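Local coordinates for putative polyketide cyclase SMa1630 (Sinorhizobium meliloti 1021, PDB 4U13), which probably belongs to the SnoaL-like cyclases of the NTF2 clan, though its own substrate and reaction remain unassigned, at residues A[10-15]-A[26-31]; A[20-25]-A[50-55]. One frame throughout, in Å; residues are numbered along the deposited sequence.

Contact 1: residues A[10-15]-A[26-31]; sequences VNMYFD and SETFAP
Tyr13 and Phe29 supply the aromatic half of this contact, and Met12 and Thr28 fill the other half. Tyr13 CE1 lies 3.9 Å from Phe29 CZ, and CD1 of the same tyrosine is 4.0 Å from that CZ atom. The touching parts are therefore the CD1-CE1 bond of the tyrosine and the CZ end of the phenylalanine ring, and the two side chains cross obliquely. CG of Phe29 sits beside its own backbone N (chi1 -69°), which brings the end of that ring closer to helix 8-19 than its CB direction alone would. Thr28 CG2 comes to the tyrosine at the ring edge, near its plane, and is 4.2 Å from Tyr13 CB.

One helical position earlier, Met12, present as selenomethionine, and Thr28 pass alongside each other, pointing opposite ways. CG and SE of Met12 each lie 3.6 Å from Thr28 OG1, and the Met12 chain bends at its end (chi3 -56°). These are van der Waals contacts; OG1 has a weak hydrogen bond to Ala24 O.

Further out, Tyr13 CD2 sits 3.9 Å above the centre of the Phe14 ring, and Phe96 meets the Tyr13 ring edge-to-face. Trp51 and Ile48 of helix 44-59 touch Tyr13 and Phe29, respectively. Backbone hydrogen bonds between Thr28 and Ile103 and between Ala30 and Ile103 fix the 28-30 chain along strand 102-108. A largely buried aromatic layer thus joins helix 8-19 to strand 29-30, which is hydrogen-bonded to strand 102-108 of the curved sheet, consistent with the cone-like α+β fold, a curved sheet packed against helices, of SnoaL-like proteins in the NTF2 clan.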
ATOM      1  N   VAL A  10       3.490   8.513   9.695  1.00 61.20           N
ATOM      2  CA  VAL A  10       3.948   8.646   8.335  1.00 56.16           C
ATOM      3  C   VAL A  10       3.362   7.488   7.533  1.00 56.02           C
ATOM      4  O   VAL A  10       2.905   7.624   6.389  1.00 55.24           O
ATOM      5  CB  VAL A  10       5.465   8.609   8.284  1.00 59.15           C
ATOM      6  CG1 VAL A  10       5.947   8.470   6.852  1.00 58.88           C
ATOM      7  CG2 VAL A  10       6.028   9.870   8.917  1.00 61.32           C
ATOM      8  N   ASN A  11       3.370   6.327   8.124  1.00 56.60           N
ATOM      9  CA  ASN A  11       2.769   5.178   7.464  1.00 61.47           C
ATOM     10  C   ASN A  11       1.264   5.322   7.154  1.00 59.27           C
ATOM     11  O   ASN A  11       0.757   4.823   6.132  1.00 55.03           O
ATOM     12  CB  ASN A  11       2.971   4.003   8.354  1.00 69.67           C
ATOM     13  CG  ASN A  11       3.197   2.769   7.589  1.00 80.45           C
ATOM     14  OD1 ASN A  11       4.352   2.400   7.363  1.00 87.28           O
ATOM     15  ND2 ASN A  11       2.106   2.112   7.167  1.00 83.59           N
HETATM   16  N   MSE A  12       0.561   6.002   8.051  1.00 56.28           N
HETATM   17  CA  MSE A  12      -0.847   6.300   7.863  1.00 60.43           C
HETATM   18  C   MSE A  12      -1.060   7.247   6.694  1.00 55.95           C
HETATM   19  O   MSE A  12      -1.987   7.059   5.922  1.00 55.34           O
HETATM   20  CB  MSE A  12      -1.351   6.891   9.174  1.00 68.49           C
HETATM   21  CG  MSE A  12      -2.880   7.057   9.223  1.00 88.41           C
HETATM   22 SE   MSE A  12      -3.481   7.933  10.942  1.00120.06          SE
HETATM   23  CE  MSE A  12      -2.642   6.611  12.194  1.00 98.88           C
ATOM     24  N   TYR A  13      -0.207   8.265   6.566  1.00 47.41           N
ATOM     25  CA  TYR A  13      -0.210   9.128   5.412  1.00 46.28           C
ATOM     26  C   TYR A  13      -0.177   8.342   4.100  1.00 46.00           C
ATOM     27  O   TYR A  13      -1.073   8.481   3.270  1.00 47.27           O
ATOM     28  CB  TYR A  13       0.934  10.150   5.468  1.00 47.26           C
ATOM     29  CG  TYR A  13       0.925  11.000   4.243  1.00 45.91           C
ATOM     30  CD1 TYR A  13       0.127  12.123   4.163  1.00 47.05           C
ATOM     31  CD2 TYR A  13       1.595  10.591   3.117  1.00 50.03           C
ATOM     32  CE1 TYR A  13       0.049  12.854   3.001  1.00 47.12           C
ATOM     33  CE2 TYR A  13       1.523  11.296   1.929  1.00 47.15           C
ATOM     34  CZ  TYR A  13       0.748  12.427   1.884  1.00 48.77           C
ATOM     35  OH  TYR A  13       0.678  13.151   0.694  1.00 55.01           O
ATOM     36  N   PHE A  14       0.800   7.466   3.927  1.00 47.99           N
ATOM     37  CA  PHE A  14       0.964   6.765   2.653  1.00 45.63           C
ATOM     38  C   PHE A  14      -0.098   5.730   2.401  1.00 47.15           C
ATOM     39  O   PHE A  14      -0.457   5.500   1.251  1.00 46.18           O
ATOM     40  CB  PHE A  14       2.334   6.101   2.573  1.00 46.06           C
ATOM     41  CG  PHE A  14       3.433   7.089   2.313  1.00 45.46           C
ATOM     42  CD1 PHE A  14       3.530   7.688   1.095  1.00 45.10           C
ATOM     43  CD2 PHE A  14       4.306   7.464   3.306  1.00 46.13           C
ATOM     44  CE1 PHE A  14       4.528   8.607   0.842  1.00 45.44           C
ATOM     45  CE2 PHE A  14       5.302   8.354   3.068  1.00 45.54           C
ATOM     46  CZ  PHE A  14       5.388   8.967   1.827  1.00 45.36           C
ATOM     47  N   ASP A  15      -0.638   5.126   3.453  1.00 49.66           N
ATOM     48  CA  ASP A  15      -1.736   4.109   3.306  1.00 52.36           C
ATOM     49  C   ASP A  15      -3.016   4.773   2.814  1.00 51.01           C
ATOM     50  O   ASP A  15      -3.766   4.249   1.930  1.00 49.36           O
ATOM     51  CB  ASP A  15      -2.064   3.430   4.636  1.00 60.15           C
ATOM     52  CG  ASP A  15      -1.004   2.372   5.068  1.00 65.13           C
ATOM     53  OD1 ASP A  15      -0.414   1.700   4.197  1.00 68.55           O
ATOM     54  OD2 ASP A  15      -0.777   2.183   6.292  1.00 77.73           O
ATOM     55  N   SER A  26      -7.401  13.145   6.371  1.00 61.37           N
ATOM     56  CA  SER A  26      -7.721  14.358   7.110  1.00 65.93           C
ATOM     57  C   SER A  26      -7.281  14.260   8.579  1.00 68.36           C
ATOM     58  O   SER A  26      -6.758  15.218   9.127  1.00 72.52           O
ATOM     59  CB  SER A  26      -9.220  14.649   7.025  1.00 69.15           C
ATOM     60  OG  SER A  26      -9.957  13.762   7.854  1.00 73.44           O
ATOM     61  N   GLU A  27      -7.452  13.090   9.182  1.00 68.19           N
ATOM     62  CA  GLU A  27      -7.119  12.861  10.603  1.00 71.89           C
ATOM     63  C   GLU A  27      -5.577  12.697  10.822  1.00 68.47           C
ATOM     64  O   GLU A  27      -5.103  12.563  11.940  1.00 66.87           O
ATOM     65  CB  GLU A  27      -8.013  11.703  11.216  1.00 81.26           C
ATOM     66  CG  GLU A  27      -7.816  10.250  10.711  1.00 88.07           C
ATOM     67  CD  GLU A  27      -9.072   9.330  10.797  1.00 99.57           C
ATOM     68  OE1 GLU A  27     -10.180   9.772  10.399  1.00103.60           O
ATOM     69  OE2 GLU A  27      -8.956   8.134  11.210  1.00101.00           O
ATOM     70  N   THR A  28      -4.792  12.770   9.748  1.00 62.45           N
ATOM     71  CA  THR A  28      -3.351  12.574   9.805  1.00 61.16           C
ATOM     72  C   THR A  28      -2.574  13.846  10.166  1.00 62.55           C
ATOM     73  O   THR A  28      -1.511  13.779  10.781  1.00 67.32           O
ATOM     74  CB  THR A  28      -2.902  11.977   8.459  1.00 60.70           C
ATOM     75  OG1 THR A  28      -2.959  10.561   8.542  1.00 60.43           O
ATOM     76  CG2 THR A  28      -1.553  12.333   8.096  1.00 61.22           C
ATOM     77  N   PHE A  29      -3.111  15.006   9.799  1.00 62.15           N
ATOM     78  CA  PHE A  29      -2.482  16.312   9.998  1.00 61.32           C
ATOM     79  C   PHE A  29      -3.009  17.099  11.171  1.00 68.64           C
ATOM     80  O   PHE A  29      -4.169  17.018  11.495  1.00 70.88           O
ATOM     81  CB  PHE A  29      -2.749  17.159   8.795  1.00 60.68           C
ATOM     82  CG  PHE A  29      -2.041  16.705   7.582  1.00 60.87           C
ATOM     83  CD1 PHE A  29      -0.740  17.162   7.323  1.00 61.01           C
ATOM     84  CD2 PHE A  29      -2.659  15.854   6.675  1.00 59.28           C
ATOM     85  CE1 PHE A  29      -0.068  16.783   6.174  1.00 62.31           C
ATOM     86  CE2 PHE A  29      -1.985  15.461   5.523  1.00 59.74           C
ATOM     87  CZ  PHE A  29      -0.683  15.919   5.278  1.00 59.41           C
ATOM     88  N   ALA A  30      -2.131  17.883  11.786  1.00 76.11           N
ATOM     89  CA  ALA A  30      -2.498  18.801  12.862  1.00 77.59           C
ATOM     90  C   ALA A  30      -3.406  19.840  12.258  1.00 80.07           C
ATOM     91  O   ALA A  30      -3.293  20.111  11.072  1.00 78.54           O
ATOM     92  CB  ALA A  30      -1.249  19.486  13.408  1.00 79.09           C
ATOM     93  N   PRO A  31      -4.289  20.448  13.060  1.00 86.47           N
ATOM     94  CA  PRO A  31      -5.185  21.473  12.485  1.00 91.01           C
ATOM     95  C   PRO A  31      -4.429  22.664  11.829  1.00 92.17           C
ATOM     96  O   PRO A  31      -4.886  23.227  10.801  1.00 86.53           O
ATOM     97  CB  PRO A  31      -6.000  21.938  13.701  1.00 94.18           C
ATOM     98  CG  PRO A  31      -5.843  20.862  14.733  1.00 93.33           C
ATOM     99  CD  PRO A  31      -4.483  20.288  14.512  1.00 90.71           C
TER

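Contact 2: residues A[20-25]-A[50-55]; sequences NDTDAL and RWWVAA
Trp52 meets the 20-25 segment with one indole face and the far edge of its six-membered ring. Its CB bond points toward that segment, and CG is anti to the backbone N (chi1 -180°), which sends the indole out from helix 44-59. At the ring fusion, CE2 lies 4.0 Å from Leu25 CG. That carbon also stands 4.1 Å from the centroid of the five-membered ring and only 12° off its normal, a CH-pi contact over the face. NE1 is anchored elsewhere, by a hydrogen bond to Asp17 OD1 on helix 8-19.

The outer edge lies against the junction between two helices. Helix 8-19 ends in a Schellman motif at Asn20, and Asp21 is the N-cap of helix 22-26: its OD1 accepts from Ala24 N at 3.2 Å, nearly straight at 170° but from above the carboxylate plane. This tight helix-to-helix turn belongs to the helical side of the SnoaL-like domain, and the tryptophan abuts its backbone.

Along that edge, CZ2 reaches Asn20 CA at 3.9 Å. CH2, at the tip, comes within 3.7 Å of Asn20 C, which lies in the indole plane. CZ3 meets Thr22 OG1 at 3.3 Å, also near the plane, with the C-H of CZ3 pointing roughly at the oxygen. Tyr61 touches the indole from beyond these segments.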
ATOM      1  N   ASN A  20      -6.820   6.167  -1.420  1.00 54.22           N
ATOM      2  CA  ASN A  20      -7.722   7.283  -1.636  1.00 56.80           C
ATOM      3  C   ASN A  20      -8.653   7.445  -0.445  1.00 55.67           C
ATOM      4  O   ASN A  20      -9.809   7.576  -0.624  1.00 49.86           O
ATOM      5  CB  ASN A  20      -8.565   7.120  -2.915  1.00 59.38           C
ATOM      6  CG  ASN A  20      -7.733   7.104  -4.195  1.00 64.22           C
ATOM      7  OD1 ASN A  20      -6.743   7.802  -4.304  1.00 62.84           O
ATOM      8  ND2 ASN A  20      -8.117   6.293  -5.149  1.00 68.86           N
ATOM      9  N   ASP A  21      -8.130   7.436   0.769  1.00 57.06           N
ATOM     10  CA  ASP A  21      -8.991   7.464   1.947  1.00 58.78           C
ATOM     11  C   ASP A  21      -9.002   8.857   2.585  1.00 54.40           C
ATOM     12  O   ASP A  21      -8.254   9.146   3.493  1.00 55.11           O
ATOM     13  CB  ASP A  21      -8.532   6.386   2.925  1.00 57.04           C
ATOM     14  CG  ASP A  21      -9.429   6.286   4.154  1.00 65.65           C
ATOM     15  OD1 ASP A  21     -10.304   7.193   4.363  1.00 64.18           O
ATOM     16  OD2 ASP A  21      -9.213   5.302   4.929  1.00 65.44           O
ATOM     17  N   THR A  22      -9.878   9.701   2.099  1.00 52.86           N
ATOM     18  CA  THR A  22     -10.086  11.043   2.662  1.00 53.70           C
ATOM     19  C   THR A  22     -10.232  11.214   4.187  1.00 54.27           C
ATOM     20  O   THR A  22      -9.639  12.114   4.759  1.00 53.52           O
ATOM     21  CB  THR A  22     -11.314  11.653   1.997  1.00 53.67           C
ATOM     22  OG1 THR A  22     -11.105  11.595   0.585  1.00 55.03           O
ATOM     23  CG2 THR A  22     -11.497  13.101   2.389  1.00 52.85           C
ATOM     24  N   ASP A  23     -11.003  10.374   4.854  1.00 59.44           N
ATOM     25  CA  ASP A  23     -11.103  10.472   6.317  1.00 62.76           C
ATOM     26  C   ASP A  23      -9.807  10.263   7.001  1.00 62.65           C
ATOM     27  O   ASP A  23      -9.438  11.029   7.890  1.00 61.29           O
ATOM     28  CB  ASP A  23     -12.066   9.441   6.872  1.00 67.40           C
ATOM     29  CG  ASP A  23     -13.467   9.794   6.563  1.00 71.37           C
ATOM     30  OD1 ASP A  23     -13.859  10.945   6.853  1.00 77.37           O
ATOM     31  OD2 ASP A  23     -14.174   8.947   5.999  1.00 76.27           O
ATOM     32  N   ALA A  24      -9.124   9.197   6.602  1.00 63.49           N
ATOM     33  CA  ALA A  24      -7.899   8.809   7.273  1.00 63.53           C
ATOM     34  C   ALA A  24      -6.860   9.901   7.035  1.00 60.44           C
ATOM     35  O   ALA A  24      -6.163  10.359   7.957  1.00 64.90           O
ATOM     36  CB  ALA A  24      -7.441   7.456   6.758  1.00 63.86           C
ATOM     37  N   LEU A  25      -6.792  10.355   5.797  1.00 57.00           N
ATOM     38  CA  LEU A  25      -5.893  11.453   5.418  1.00 57.45           C
ATOM     39  C   LEU A  25      -6.152  12.735   6.224  1.00 58.73           C
ATOM     40  O   LEU A  25      -5.232  13.348   6.692  1.00 60.35           O
ATOM     41  CB  LEU A  25      -6.053  11.740   3.938  1.00 57.33           C
ATOM     42  CG  LEU A  25      -4.984  12.494   3.140  1.00 62.08           C
ATOM     43  CD1 LEU A  25      -5.016  14.006   3.374  1.00 66.43           C
ATOM     44  CD2 LEU A  25      -3.587  11.934   3.328  1.00 59.40           C
ATOM     45  N   ARG A  50      -7.766  20.064  -0.264  1.00 63.19           N
ATOM     46  CA  ARG A  50      -7.999  20.586  -1.625  1.00 65.08           C
ATOM     47  C   ARG A  50      -6.839  20.204  -2.484  1.00 58.78           C
ATOM     48  O   ARG A  50      -7.004  19.747  -3.601  1.00 59.31           O
ATOM     49  CB  ARG A  50      -8.195  22.111  -1.640  1.00 74.71           C
ATOM     50  CG  ARG A  50      -9.564  22.536  -1.079  1.00 82.03           C
ATOM     51  CD  ARG A  50      -9.984  23.968  -1.417  1.00 86.16           C
ATOM     52  NE  ARG A  50      -8.945  24.962  -1.198  1.00 97.31           N
ATOM     53  CZ  ARG A  50      -8.997  26.217  -1.631  1.00107.73           C
ATOM     54  NH1 ARG A  50      -7.966  27.031  -1.380  1.00111.84           N
ATOM     55  NH2 ARG A  50     -10.060  26.661  -2.314  1.00103.81           N
ATOM     56  N   TRP A  51      -5.663  20.358  -1.910  1.00 55.54           N
ATOM     57  CA  TRP A  51      -4.462  20.097  -2.595  1.00 55.73           C
ATOM     58  C   TRP A  51      -4.361  18.618  -2.992  1.00 58.30           C
ATOM     59  O   TRP A  51      -3.963  18.317  -4.146  1.00 58.23           O
ATOM     60  CB  TRP A  51      -3.314  20.467  -1.699  1.00 59.60           C
ATOM     61  CG  TRP A  51      -2.009  19.797  -2.092  1.00 58.77           C
ATOM     62  CD1 TRP A  51      -1.188  20.140  -3.129  1.00 59.78           C
ATOM     63  CD2 TRP A  51      -1.396  18.704  -1.432  1.00 57.74           C
ATOM     64  NE1 TRP A  51      -0.087  19.300  -3.161  1.00 61.22           N
ATOM     65  CE2 TRP A  51      -0.188  18.409  -2.128  1.00 58.51           C
ATOM     66  CE3 TRP A  51      -1.748  17.920  -0.329  1.00 58.53           C
ATOM     67  CZ2 TRP A  51       0.684  17.387  -1.725  1.00 57.83           C
ATOM     68  CZ3 TRP A  51      -0.895  16.861   0.050  1.00 56.96           C
ATOM     69  CH2 TRP A  51       0.303  16.615  -0.641  1.00 57.22           C
ATOM     70  N   TRP A  52      -4.695  17.729  -2.042  1.00 53.71           N
ATOM     71  CA  TRP A  52      -4.612  16.289  -2.236  1.00 54.97           C
ATOM     72  C   TRP A  52      -5.614  15.803  -3.300  1.00 54.87           C
ATOM     73  O   TRP A  52      -5.284  14.993  -4.193  1.00 53.97           O
ATOM     74  CB  TRP A  52      -4.820  15.599  -0.885  1.00 57.04           C
ATOM     75  CG  TRP A  52      -4.758  14.116  -0.918  1.00 58.27           C
ATOM     76  CD1 TRP A  52      -3.651  13.344  -1.020  1.00 58.60           C
ATOM     77  CD2 TRP A  52      -5.853  13.221  -0.768  1.00 60.87           C
ATOM     78  NE1 TRP A  52      -3.988  12.025  -0.987  1.00 55.77           N
ATOM     79  CE2 TRP A  52      -5.333  11.913  -0.832  1.00 58.57           C
ATOM     80  CE3 TRP A  52      -7.240  13.397  -0.608  1.00 60.51           C
ATOM     81  CZ2 TRP A  52      -6.147  10.778  -0.742  1.00 61.60           C
ATOM     82  CZ3 TRP A  52      -8.046  12.275  -0.530  1.00 62.92           C
ATOM     83  CH2 TRP A  52      -7.490  10.971  -0.579  1.00 60.17           C
ATOM     84  N   VAL A  53      -6.833  16.327  -3.236  1.00 56.58           N
ATOM     85  CA  VAL A  53      -7.839  16.017  -4.240  1.00 55.30           C
ATOM     86  C   VAL A  53      -7.437  16.439  -5.685  1.00 57.57           C
ATOM     87  O   VAL A  53      -7.507  15.614  -6.610  1.00 55.61           O
ATOM     88  CB  VAL A  53      -9.187  16.637  -3.830  1.00 60.41           C
ATOM     89  CG1 VAL A  53     -10.217  16.527  -4.951  1.00 57.58           C
ATOM     90  CG2 VAL A  53      -9.751  15.922  -2.578  1.00 62.43           C
ATOM     91  N   ALA A  54      -6.993  17.693  -5.870  1.00 53.68           N
ATOM     92  CA  ALA A  54      -6.545  18.163  -7.183  1.00 55.13           C
ATOM     93  C   ALA A  54      -5.369  17.327  -7.760  1.00 56.79           C
ATOM     94  O   ALA A  54      -5.340  17.041  -8.954  1.00 54.23           O
ATOM     95  CB  ALA A  54      -6.161  19.641  -7.145  1.00 53.83           C
ATOM     96  N   ALA A  55      -4.424  16.938  -6.916  1.00 53.06           N
ATOM     97  CA  ALA A  55      -3.301  16.200  -7.380  1.00 51.36           C
ATOM     98  C   ALA A  55      -3.714  14.816  -7.842  1.00 53.00           C
ATOM     99  O   ALA A  55      -3.164  14.284  -8.804  1.00 57.08           O
ATOM    100  CB  ALA A  55      -2.237  16.121  -6.289  1.00 52.71           C
TER

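From the N terminus, helix 8-19 runs through 10-15, turns at Asn20 and Asp21 into helix 22-26, and reaches 26-31. Contact 1 closes this short loop of ten intervening residues, eight of them helical. Contact 2 starts inside that loop and closes a longer one, with 24 residues between its segments, that takes in strands 29-30, 33-37 and 40-43 before helix 44-59. The segments alternate along the chain, so the two closures cross. They also touch in space: Tyr13 OH is 3.7 Å from Trp51 CH2. Contact 1 ties helix 8-19 to strand 29-30, and contact 2 ties the 20-21 turn and helix 22-26 to helix 44-59.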